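Local coordinates for ABC transporter, substrate binding protein (Mannopine) (Agrobacterium fabrum, PDB 5L9S) that probably serves as the periplasmic solute-binding component of an ABC transporter, capturing the opine mannopine for uptake, at residues A46-M51 with V57-Y62; S141-N144 with R150-A153; I238-G243 with E248-L253. One frame throughout, in Å; residues are numbered along the deposited sequence.

Contact 1 (A46-M51 with V57-Y62); sequences AKVTAM and VTWDLY
Met51 lays its thioether over the indole of Trp59, a Met-aromatic contact in the beta-alpha-beta crossover where helix 41-53 leads into strand 61-65. Met51 SD lies over one face of the Trp59 five-membered ring, 4.2 Å from its centroid and 16° off the normal, and the two side chains cross at about a right angle. The last torsion bends the chain (chi3 35°), turning the methyl toward the loop backbone: Met51 CE comes 3.5 Å from Thr58 N and also meets Trp59 CB and Val57 CG1. One helical turn earlier, Val48 works between two aromatics. Val48 CG2 sits 3.6 Å above the plane of the Tyr62 ring in a CH-pi contact, and the same methyl is 3.7 Å from Trp59 CE3. Lys47 CB lies 3.6 Å from Trp59 CH2, with CD still alongside, before the end of the chain leads away. Behind this layer, the side chain of Trp59 touches Val6 and Ala8 of strand 4-9, that of Tyr62 touches Ala8, and Ile77 of helix 72-77 meets both Val48 and Tyr62. Asp60 ties the loop down with both carboxylate oxygens: OD1 bonds to Asn246 N and OD2 to Val6 N.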
ATOM      1  N   ALA A  46      -4.384   5.308  18.497  1.00 61.27           N
ATOM      2  CA  ALA A  46      -4.517   5.864  19.850  1.00 63.03           C
ATOM      3  C   ALA A  46      -5.810   5.447  20.544  1.00 67.88           C
ATOM      4  O   ALA A  46      -5.807   5.275  21.777  1.00 71.65           O
ATOM      5  CB  ALA A  46      -4.407   7.374  19.802  1.00 64.19           C
ATOM      6  N   LYS A  47      -6.915   5.290  19.766  1.00 60.48           N
ATOM      7  CA  LYS A  47      -8.200   4.861  20.320  1.00 61.97           C
ATOM      8  C   LYS A  47      -8.169   3.382  20.688  1.00 64.44           C
ATOM      9  O   LYS A  47      -8.760   3.002  21.687  1.00 65.50           O
ATOM     10  CB  LYS A  47      -9.346   5.168  19.361  1.00 63.92           C
ATOM     11  CG  LYS A  47     -10.209   6.330  19.805  1.00 77.33           C
ATOM     12  CD  LYS A  47     -10.481   7.305  18.669  1.00 83.93           C
ATOM     13  CE  LYS A  47     -11.265   8.506  19.154  1.00 99.44           C
ATOM     14  NZ  LYS A  47     -10.972   9.717  18.342  1.00104.70           N
ATOM     15  N   VAL A  48      -7.447   2.553  19.898  1.00 58.63           N
ATOM     16  CA  VAL A  48      -7.287   1.114  20.168  1.00 58.81           C
ATOM     17  C   VAL A  48      -6.423   0.913  21.417  1.00 66.24           C
ATOM     18  O   VAL A  48      -6.813   0.173  22.328  1.00 68.31           O
ATOM     19  CB  VAL A  48      -6.772   0.307  18.953  1.00 59.20           C
ATOM     20  CG1 VAL A  48      -6.488  -1.152  19.323  1.00 60.13           C
ATOM     21  CG2 VAL A  48      -7.771   0.371  17.805  1.00 56.80           C
ATOM     22  N   THR A  49      -5.292   1.621  21.474  1.00 62.93           N
ATOM     23  CA  THR A  49      -4.397   1.546  22.615  1.00 66.62           C
ATOM     24  C   THR A  49      -5.158   1.854  23.925  1.00 74.44           C
ATOM     25  O   THR A  49      -5.168   1.018  24.835  1.00 76.10           O
ATOM     26  CB  THR A  49      -3.142   2.417  22.373  1.00 74.52           C
ATOM     27  OG1 THR A  49      -2.598   2.115  21.090  1.00 68.24           O
ATOM     28  CG2 THR A  49      -2.079   2.224  23.448  1.00 74.83           C
ATOM     29  N   ALA A  50      -5.848   3.021  23.972  1.00 72.50           N
ATOM     30  CA  ALA A  50      -6.617   3.483  25.141  1.00 76.35           C
ATOM     31  C   ALA A  50      -7.675   2.471  25.593  1.00 83.03           C
ATOM     32  O   ALA A  50      -7.852   2.243  26.793  1.00 86.51           O
ATOM     33  CB  ALA A  50      -7.267   4.824  24.844  1.00 76.92           C
ATOM     34  N   MET A  51      -8.361   1.851  24.625  1.00 77.70           N
ATOM     35  CA  MET A  51      -9.369   0.821  24.853  1.00 78.73           C
ATOM     36  C   MET A  51      -8.735  -0.431  25.461  1.00 83.28           C
ATOM     37  O   MET A  51      -9.318  -1.016  26.360  1.00 84.59           O
ATOM     38  CB  MET A  51      -9.993   0.435  23.518  1.00 78.25           C
ATOM     39  CG  MET A  51     -11.158   1.284  23.130  1.00 81.51           C
ATOM     40  SD  MET A  51     -11.657   1.004  21.416  1.00 81.74           S
ATOM     41  CE  MET A  51     -11.328  -0.749  21.236  1.00 77.91           C
ATOM     42  N   VAL A  57     -13.245  -2.430  25.492  1.00 90.82           N
ATOM     43  CA  VAL A  57     -13.015  -2.605  24.073  1.00 87.10           C
ATOM     44  C   VAL A  57     -14.350  -2.388  23.375  1.00 89.56           C
ATOM     45  O   VAL A  57     -15.282  -3.173  23.561  1.00 90.83           O
ATOM     46  CB  VAL A  57     -12.402  -3.990  23.722  1.00 91.73           C
ATOM     47  CG1 VAL A  57     -10.884  -3.963  23.811  1.00 90.91           C
ATOM     48  CG2 VAL A  57     -12.983  -5.097  24.599  1.00 95.74           C
ATOM     49  N   THR A  58     -14.453  -1.305  22.598  1.00 83.06           N
ATOM     50  CA  THR A  58     -15.667  -1.013  21.863  1.00 81.57           C
ATOM     51  C   THR A  58     -15.594  -1.615  20.468  1.00 81.88           C
ATOM     52  O   THR A  58     -16.578  -2.186  20.008  1.00 83.39           O
ATOM     53  CB  THR A  58     -15.978   0.482  21.904  1.00 92.12           C
ATOM     54  OG1 THR A  58     -16.192   0.861  23.267  1.00 98.15           O
ATOM     55  CG2 THR A  58     -17.227   0.857  21.087  1.00 93.19           C
ATOM     56  N   TRP A  59     -14.411  -1.554  19.841  1.00 73.19           N
ATOM     57  CA  TRP A  59     -14.115  -1.976  18.472  1.00 67.99           C
ATOM     58  C   TRP A  59     -13.632  -3.424  18.375  1.00 71.20           C
ATOM     59  O   TRP A  59     -12.962  -3.918  19.281  1.00 74.33           O
ATOM     60  CB  TRP A  59     -13.070  -1.049  17.842  1.00 63.32           C
ATOM     61  CG  TRP A  59     -13.378   0.418  17.794  1.00 63.57           C
ATOM     62  CD1 TRP A  59     -14.537   1.044  18.152  1.00 67.87           C
ATOM     63  CD2 TRP A  59     -12.489   1.446  17.338  1.00 61.60           C
ATOM     64  NE1 TRP A  59     -14.418   2.401  17.964  1.00 66.25           N
ATOM     65  CE2 TRP A  59     -13.178   2.676  17.452  1.00 65.60           C
ATOM     66  CE3 TRP A  59     -11.166   1.444  16.835  1.00 60.65           C
ATOM     67  CZ2 TRP A  59     -12.587   3.895  17.108  1.00 63.92           C
ATOM     68  CZ3 TRP A  59     -10.586   2.652  16.468  1.00 60.68           C
ATOM     69  CH2 TRP A  59     -11.299   3.856  16.586  1.00 62.33           C
ATOM     70  N   ASP A  60     -13.974  -4.096  17.265  1.00 63.32           N
ATOM     71  CA  ASP A  60     -13.594  -5.472  16.969  1.00 62.24           C
ATOM     72  C   ASP A  60     -12.446  -5.502  15.958  1.00 61.58           C
ATOM     73  O   ASP A  60     -11.512  -6.303  16.088  1.00 60.87           O
ATOM     74  CB  ASP A  60     -14.794  -6.237  16.381  1.00 65.08           C
ATOM     75  CG  ASP A  60     -15.961  -6.392  17.325  1.00 84.59           C
ATOM     76  OD1 ASP A  60     -15.833  -7.141  18.298  1.00 88.98           O
ATOM     77  OD2 ASP A  60     -17.024  -5.811  17.052  1.00 91.54           O
ATOM     78  N   LEU A  61     -12.556  -4.662  14.907  1.00 54.37           N
ATOM     79  CA  LEU A  61     -11.599  -4.586  13.803  1.00 50.20           C
ATOM     80  C   LEU A  61     -11.270  -3.158  13.454  1.00 52.89           C
ATOM     81  O   LEU A  61     -12.088  -2.271  13.664  1.00 53.82           O
ATOM     82  CB  LEU A  61     -12.168  -5.273  12.544  1.00 48.12           C
ATOM     83  CG  LEU A  61     -12.513  -6.756  12.590  1.00 52.45           C
ATOM     84  CD1 LEU A  61     -13.406  -7.128  11.434  1.00 51.33           C
ATOM     85  CD2 LEU A  61     -11.273  -7.623  12.598  1.00 51.90           C
ATOM     86  N   TYR A  62     -10.083  -2.945  12.893  1.00 49.56           N
ATOM     87  CA  TYR A  62      -9.637  -1.660  12.351  1.00 48.78           C
ATOM     88  C   TYR A  62      -8.649  -1.867  11.205  1.00 53.25           C
ATOM     89  O   TYR A  62      -7.988  -2.910  11.143  1.00 54.17           O
ATOM     90  CB  TYR A  62      -9.117  -0.680  13.423  1.00 50.68           C
ATOM     91  CG  TYR A  62      -7.736  -0.961  13.976  1.00 52.47           C
ATOM     92  CD1 TYR A  62      -7.544  -1.907  14.977  1.00 56.53           C
ATOM     93  CD2 TYR A  62      -6.626  -0.243  13.533  1.00 50.96           C
ATOM     94  CE1 TYR A  62      -6.273  -2.151  15.514  1.00 57.74           C
ATOM     95  CE2 TYR A  62      -5.351  -0.489  14.050  1.00 51.48           C
ATOM     96  CZ  TYR A  62      -5.183  -1.433  15.053  1.00 61.51           C
ATOM     97  OH  TYR A  62      -3.936  -1.690  15.572  1.00 64.27           O
TER

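Contact 2 (S141-N144 with R150-A153); sequences SFPN and RVLA
Val151 meets Phe142 and Pro143 in a small, fully buried apolar contact between strand 140-143 and the beginning of helix 149-158, which follows it after a short loop. One valine serves two consecutive strand residues. Both of its methyls touch the Phe142 ring, and CG2 is the one that also reaches Pro143. Val151 CG1 is placed over one face of the Phe142 ring, 4.0 Å above the plane and offset toward the rim, a CH-pi contact with its line to the centroid 20° off the normal. Val151 CG2 is 3.8 Å from Phe142 CD1 and continues to the proline, where this Val151 CG2 lies 4.0 Å from Pro143 CD and 3.9 Å from the carbonyl oxygen Pro143 O. The split follows from the valine torsion: with CG1 trans to the backbone nitrogen (chi1 170°), CG2 falls opposite the carbonyl carbon, and both methyls face the strand. The side chains of Phe142 and Val151 meet at a slant, whereas those of Pro143 and Val151 run past each other in opposite senses.

This is the strand-to-helix step of an alpha/beta lobe in a periplasmic binding protein. Strand 140-143 lies between two parallel neighbours, with Phe142 hydrogen-bonded through its backbone to Val187 on strand 185-189 and Ser141 to Gln208 on strand 206-210. Helix 171-181 adds to the apolar layer, its Leu181 touching Phe142 and its Leu178 touching Val151, while Phe142, Pro143 and Val151 all touch Gln208. Just past the proline, Asn144 OD1 takes a hydrogen bond from the indole nitrogen Trp321 NE1, joining the residue after Pro143 to the C-terminal helix 307-325.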
ATOM      1  N   SER A 141      11.512  13.579  -9.735  1.00 51.20           N
ATOM      2  CA  SER A 141      10.638  13.833  -8.593  1.00 50.56           C
ATOM      3  C   SER A 141      10.577  12.613  -7.700  1.00 53.62           C
ATOM      4  O   SER A 141      10.443  11.488  -8.191  1.00 52.01           O
ATOM      5  CB  SER A 141       9.240  14.235  -9.054  1.00 52.25           C
ATOM      6  OG  SER A 141       8.360  14.365  -7.950  1.00 57.26           O
ATOM      7  N   PHE A 142      10.721  12.827  -6.388  1.00 51.48           N
ATOM      8  CA  PHE A 142      10.624  11.749  -5.405  1.00 49.94           C
ATOM      9  C   PHE A 142       9.780  12.247  -4.274  1.00 54.14           C
ATOM     10  O   PHE A 142       9.853  13.441  -3.993  1.00 54.59           O
ATOM     11  CB  PHE A 142      12.001  11.389  -4.821  1.00 52.68           C
ATOM     12  CG  PHE A 142      12.850  10.425  -5.599  1.00 53.58           C
ATOM     13  CD1 PHE A 142      12.509   9.081  -5.676  1.00 54.40           C
ATOM     14  CD2 PHE A 142      14.025  10.848  -6.210  1.00 57.70           C
ATOM     15  CE1 PHE A 142      13.307   8.180  -6.390  1.00 55.00           C
ATOM     16  CE2 PHE A 142      14.821   9.949  -6.924  1.00 60.37           C
ATOM     17  CZ  PHE A 142      14.461   8.618  -7.002  1.00 55.89           C
ATOM     18  N   PRO A 143       9.049  11.374  -3.535  1.00 51.18           N
ATOM     19  CA  PRO A 143       8.329  11.873  -2.350  1.00 51.31           C
ATOM     20  C   PRO A 143       9.291  12.297  -1.250  1.00 59.98           C
ATOM     21  O   PRO A 143      10.406  11.784  -1.118  1.00 60.75           O
ATOM     22  CB  PRO A 143       7.495  10.688  -1.892  1.00 50.19           C
ATOM     23  CG  PRO A 143       8.141   9.496  -2.463  1.00 53.43           C
ATOM     24  CD  PRO A 143       8.856   9.918  -3.715  1.00 50.14           C
ATOM     25  N   ASN A 144       8.865  13.280  -0.501  1.00 60.24           N
ATOM     26  CA  ASN A 144       9.590  13.772   0.648  1.00 63.40           C
ATOM     27  C   ASN A 144       8.651  13.795   1.839  1.00 71.13           C
ATOM     28  O   ASN A 144       8.177  14.846   2.291  1.00 72.67           O
ATOM     29  CB  ASN A 144      10.295  15.110   0.394  1.00 65.85           C
ATOM     30  CG  ASN A 144      10.895  15.725   1.641  1.00 80.00           C
ATOM     31  OD1 ASN A 144      11.565  15.051   2.447  1.00 65.20           O
ATOM     32  ND2 ASN A 144      10.592  16.995   1.859  1.00 73.80           N
ATOM     33  N   ARG A 150      11.323   3.623   0.407  1.00 40.39           N
ATOM     34  CA  ARG A 150      11.032   3.396  -1.012  1.00 37.09           C
ATOM     35  C   ARG A 150      11.964   4.202  -1.915  1.00 40.77           C
ATOM     36  O   ARG A 150      12.229   3.794  -3.031  1.00 40.60           O
ATOM     37  CB  ARG A 150       9.591   3.767  -1.335  1.00 35.23           C
ATOM     38  CG  ARG A 150       8.537   2.753  -0.946  1.00 40.35           C
ATOM     39  CD  ARG A 150       7.289   3.372  -1.471  1.00 43.77           C
ATOM     40  NE  ARG A 150       6.136   3.322  -0.573  1.00 51.49           N
ATOM     41  CZ  ARG A 150       5.984   4.046   0.525  1.00 59.56           C
ATOM     42  NH1 ARG A 150       6.970   4.826   0.958  1.00 61.88           N
ATOM     43  NH2 ARG A 150       4.878   3.945   1.238  1.00 43.78           N
ATOM     44  N   VAL A 151      12.399   5.376  -1.468  1.00 39.15           N
ATOM     45  CA  VAL A 151      13.334   6.218  -2.223  1.00 40.71           C
ATOM     46  C   VAL A 151      14.724   5.527  -2.203  1.00 46.55           C
ATOM     47  O   VAL A 151      15.384   5.438  -3.242  1.00 46.05           O
ATOM     48  CB  VAL A 151      13.369   7.676  -1.684  1.00 44.88           C
ATOM     49  CG1 VAL A 151      14.508   8.479  -2.289  1.00 46.45           C
ATOM     50  CG2 VAL A 151      12.049   8.377  -1.954  1.00 43.80           C
ATOM     51  N   LEU A 152      15.130   5.016  -1.024  1.00 43.70           N
ATOM     52  CA  LEU A 152      16.369   4.281  -0.780  1.00 44.72           C
ATOM     53  C   LEU A 152      16.406   2.960  -1.538  1.00 46.64           C
ATOM     54  O   LEU A 152      17.395   2.672  -2.209  1.00 45.80           O
ATOM     55  CB  LEU A 152      16.553   4.054   0.739  1.00 46.29           C
ATOM     56  CG  LEU A 152      16.763   5.327   1.608  1.00 51.49           C
ATOM     57  CD1 LEU A 152      16.910   4.965   3.068  1.00 52.20           C
ATOM     58  CD2 LEU A 152      17.987   6.107   1.173  1.00 51.78           C
ATOM     59  N   ALA A 153      15.304   2.176  -1.470  1.00 43.29           N
ATOM     60  CA  ALA A 153      15.142   0.925  -2.221  1.00 42.94           C
ATOM     61  C   ALA A 153      15.145   1.169  -3.755  1.00 47.19           C
ATOM     62  O   ALA A 153      15.713   0.345  -4.471  1.00 49.74           O
ATOM     63  CB  ALA A 153      13.876   0.200  -1.782  1.00 42.36           C
TER

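Contact 3 (I238-G243 with E248-L253); sequences IALVRG and ENALKL
Leu240 reaches across to helix 247-258 and spreads its two methyls over consecutive residues, Ala250 and Leu251. Leu240 CD1 meets the alanine, 3.9 Å from Ala250 CB; Leu240 CD2 meets the leucine, 4.0 Å from Leu251 CD2. In Leu240, CG is anti to the backbone N and beside the carbonyl carbon (chi1 175°), and a chi2 of 67° directs one methyl to each partner. Leu251 arrives differently. Its CB does not aim at the strand, but the end of the side chain comes nearer, with CG opposite the carbonyl carbon (chi1 -69°). The two leucines cross at about a right angle and touch through one methyl each, while Ala250 CA, 7.4 Å from Leu240 CA, marks the nearest backbone approach of the two segments.

The unit is a strand followed through a short loop by a helix that folds back over the sheet, in one lobe of a periplasmic binding protein. Strand 224-240 is held here by backbone hydrogen bonds, Ile238 with Ala104 and Leu240 with Glu79. The helix is also seated on strand 4-9, where Val5 touches Ala250 and Leu253; farther along, Leu253 O accepts a hydrogen bond from Trp22 NE1 of helix 12-30.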
ATOM      1  N   ILE A 238      -6.413  -5.779   7.844  1.00 43.25           N
ATOM      2  CA  ILE A 238      -7.608  -5.800   8.706  1.00 44.40           C
ATOM      3  C   ILE A 238      -7.092  -6.430   9.987  1.00 49.83           C
ATOM      4  O   ILE A 238      -6.696  -7.592   9.962  1.00 50.50           O
ATOM      5  CB  ILE A 238      -8.810  -6.627   8.135  1.00 47.84           C
ATOM      6  CG1 ILE A 238      -9.018  -6.410   6.604  1.00 45.92           C
ATOM      7  CG2 ILE A 238     -10.110  -6.370   8.954  1.00 48.24           C
ATOM      8  CD1 ILE A 238      -9.616  -7.630   5.854  1.00 47.76           C
ATOM      9  N   ALA A 239      -7.029  -5.663  11.080  1.00 48.37           N
ATOM     10  CA  ALA A 239      -6.530  -6.179  12.360  1.00 50.71           C
ATOM     11  C   ALA A 239      -7.666  -6.392  13.365  1.00 58.62           C
ATOM     12  O   ALA A 239      -8.643  -5.644  13.372  1.00 57.29           O
ATOM     13  CB  ALA A 239      -5.490  -5.235  12.931  1.00 51.09           C
ATOM     14  N   LEU A 240      -7.531  -7.437  14.193  1.00 60.80           N
ATOM     15  CA  LEU A 240      -8.485  -7.821  15.243  1.00 63.71           C
ATOM     16  C   LEU A 240      -7.998  -7.260  16.578  1.00 67.84           C
ATOM     17  O   LEU A 240      -6.897  -7.592  17.013  1.00 67.84           O
ATOM     18  CB  LEU A 240      -8.643  -9.362  15.297  1.00 65.81           C
ATOM     19  CG  LEU A 240      -9.520  -9.977  16.416  1.00 74.39           C
ATOM     20  CD1 LEU A 240     -10.996  -9.627  16.245  1.00 74.03           C
ATOM     21  CD2 LEU A 240      -9.371 -11.482  16.433  1.00 79.32           C
ATOM     22  N   VAL A 241      -8.794  -6.336  17.166  1.00 64.89           N
ATOM     23  CA  VAL A 241      -8.530  -5.644  18.434  1.00 66.65           C
ATOM     24  C   VAL A 241      -8.452  -6.635  19.583  1.00 75.16           C
ATOM     25  O   VAL A 241      -9.322  -7.506  19.715  1.00 76.36           O
ATOM     26  CB  VAL A 241      -9.550  -4.508  18.706  1.00 70.31           C
ATOM     27  CG1 VAL A 241      -9.417  -3.948  20.125  1.00 72.72           C
ATOM     28  CG2 VAL A 241      -9.414  -3.394  17.675  1.00 66.64           C
ATOM     29  N   ARG A 242      -7.390  -6.500  20.407  1.00 73.89           N
ATOM     30  CA  ARG A 242      -7.126  -7.364  21.551  1.00 77.32           C
ATOM     31  C   ARG A 242      -8.360  -7.548  22.421  1.00 85.60           C
ATOM     32  O   ARG A 242      -8.843  -6.598  23.053  1.00 86.19           O
ATOM     33  CB  ARG A 242      -5.925  -6.875  22.355  1.00 76.06           C
ATOM     34  CG  ARG A 242      -5.054  -8.010  22.844  1.00 82.31           C
ATOM     35  CD  ARG A 242      -3.847  -7.484  23.583  1.00 90.83           C
ATOM     36  NE  ARG A 242      -2.600  -7.891  22.938  1.00101.87           N
ATOM     37  CZ  ARG A 242      -1.568  -8.432  23.577  1.00128.50           C
ATOM     38  NH1 ARG A 242      -1.614  -8.620  24.893  1.00119.50           N
ATOM     39  NH2 ARG A 242      -0.475  -8.776  22.909  1.00120.92           N
ATOM     40  N   GLY A 243      -8.892  -8.768  22.369  1.00 84.67           N
ATOM     41  CA  GLY A 243     -10.086  -9.180  23.096  1.00 87.68           C
ATOM     42  C   GLY A 243     -11.334  -8.461  22.627  1.00 90.20           C
ATOM     43  O   GLY A 243     -12.070  -7.908  23.438  1.00 91.62           O
ATOM     44  N   GLU A 248     -15.594 -13.679  17.225  1.00 88.88           N
ATOM     45  CA  GLU A 248     -16.056 -14.715  16.293  1.00 89.71           C
ATOM     46  C   GLU A 248     -16.643 -14.115  15.016  1.00 90.12           C
ATOM     47  O   GLU A 248     -16.239 -14.490  13.910  1.00 88.69           O
ATOM     48  CB  GLU A 248     -17.055 -15.676  16.987  1.00 96.25           C
ATOM     49  CG  GLU A 248     -17.766 -15.139  18.236  1.00115.25           C
ATOM     50  CD  GLU A 248     -17.782 -16.032  19.465  1.00153.68           C
ATOM     51  OE1 GLU A 248     -18.255 -17.186  19.356  1.00159.94           O
ATOM     52  OE2 GLU A 248     -17.386 -15.551  20.552  1.00153.90           O
ATOM     53  N   ASN A 249     -17.565 -13.151  15.185  1.00 84.85           N
ATOM     54  CA  ASN A 249     -18.247 -12.434  14.119  1.00 81.42           C
ATOM     55  C   ASN A 249     -17.276 -11.599  13.316  1.00 80.05           C
ATOM     56  O   ASN A 249     -17.461 -11.459  12.111  1.00 77.85           O
ATOM     57  CB  ASN A 249     -19.326 -11.528  14.698  1.00 82.86           C
ATOM     58  CG  ASN A 249     -20.596 -12.214  15.127  1.00101.02           C
ATOM     59  OD1 ASN A 249     -20.957 -13.303  14.663  1.00100.29           O
ATOM     60  ND2 ASN A 249     -21.336 -11.532  15.969  1.00 88.80           N
ATOM     61  N   ALA A 250     -16.263 -11.019  13.983  1.00 74.03           N
ATOM     62  CA  ALA A 250     -15.236 -10.203  13.348  1.00 68.67           C
ATOM     63  C   ALA A 250     -14.382 -11.055  12.418  1.00 70.08           C
ATOM     64  O   ALA A 250     -14.040 -10.595  11.327  1.00 68.55           O
ATOM     65  CB  ALA A 250     -14.374  -9.533  14.398  1.00 69.19           C
ATOM     66  N   LEU A 251     -14.087 -12.312  12.819  1.00 66.79           N
ATOM     67  CA  LEU A 251     -13.312 -13.261  12.008  1.00 65.13           C
ATOM     68  C   LEU A 251     -14.110 -13.818  10.809  1.00 66.97           C
ATOM     69  O   LEU A 251     -13.520 -14.212   9.803  1.00 63.37           O
ATOM     70  CB  LEU A 251     -12.744 -14.390  12.877  1.00 68.29           C
ATOM     71  CG  LEU A 251     -11.640 -14.002  13.876  1.00 72.32           C
ATOM     72  CD1 LEU A 251     -11.301 -15.150  14.764  1.00 74.34           C
ATOM     73  CD2 LEU A 251     -10.379 -13.512  13.160  1.00 71.17           C
ATOM     74  N   LYS A 252     -15.452 -13.829  10.915  1.00 65.94           N
ATOM     75  CA  LYS A 252     -16.371 -14.259   9.856  1.00 65.67           C
ATOM     76  C   LYS A 252     -16.375 -13.189   8.769  1.00 65.02           C
ATOM     77  O   LYS A 252     -16.499 -13.510   7.586  1.00 64.54           O
ATOM     78  CB  LYS A 252     -17.806 -14.418  10.415  1.00 71.09           C
ATOM     79  CG  LYS A 252     -18.064 -15.680  11.209  1.00 81.37           C
ATOM     80  CD  LYS A 252     -19.570 -15.853  11.379  1.00 96.26           C
ATOM     81  CE  LYS A 252     -19.953 -16.700  12.566  1.00108.32           C
ATOM     82  NZ  LYS A 252     -21.395 -16.560  12.897  1.00118.82           N
ATOM     83  N   LEU A 253     -16.260 -11.907   9.190  1.00 59.55           N
ATOM     84  CA  LEU A 253     -16.205 -10.743   8.312  1.00 56.48           C
ATOM     85  C   LEU A 253     -14.888 -10.745   7.538  1.00 61.40           C
ATOM     86  O   LEU A 253     -14.889 -10.422   6.344  1.00 60.18           O
ATOM     87  CB  LEU A 253     -16.421  -9.432   9.100  1.00 55.10           C
ATOM     88  CG  LEU A 253     -16.416  -8.127   8.296  1.00 56.38           C
ATOM     89  CD1 LEU A 253     -17.535  -8.073   7.294  1.00 56.66           C
ATOM     90  CD2 LEU A 253     -16.493  -6.949   9.193  1.00 57.46           C
TER

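Contacts 1, 2 and 3 follow one another along the chain, each closed before the next opens, and all reach the same mixed sheet. Contacts 1 and 3 are neighbours, centres about 12 Å apart, because strands 61-65 and 224-240 pair antiparallel: Tyr62 O lies 2.9 Å from Ala239 N and Asp60 O 2.9 Å from Val241 N, both probable hydrogen bonds. Contact 2 stands apart, its centre about 33 Å from that of contact 1 and 35 Å from that of contact 3. This fits the two-lobed build of periplasmic binding proteins, here open and unliganded; strand 103-116 pairs with 206-210 beside contact 2 and with 224-240 of contact 3, consistent with a connection between the lobes.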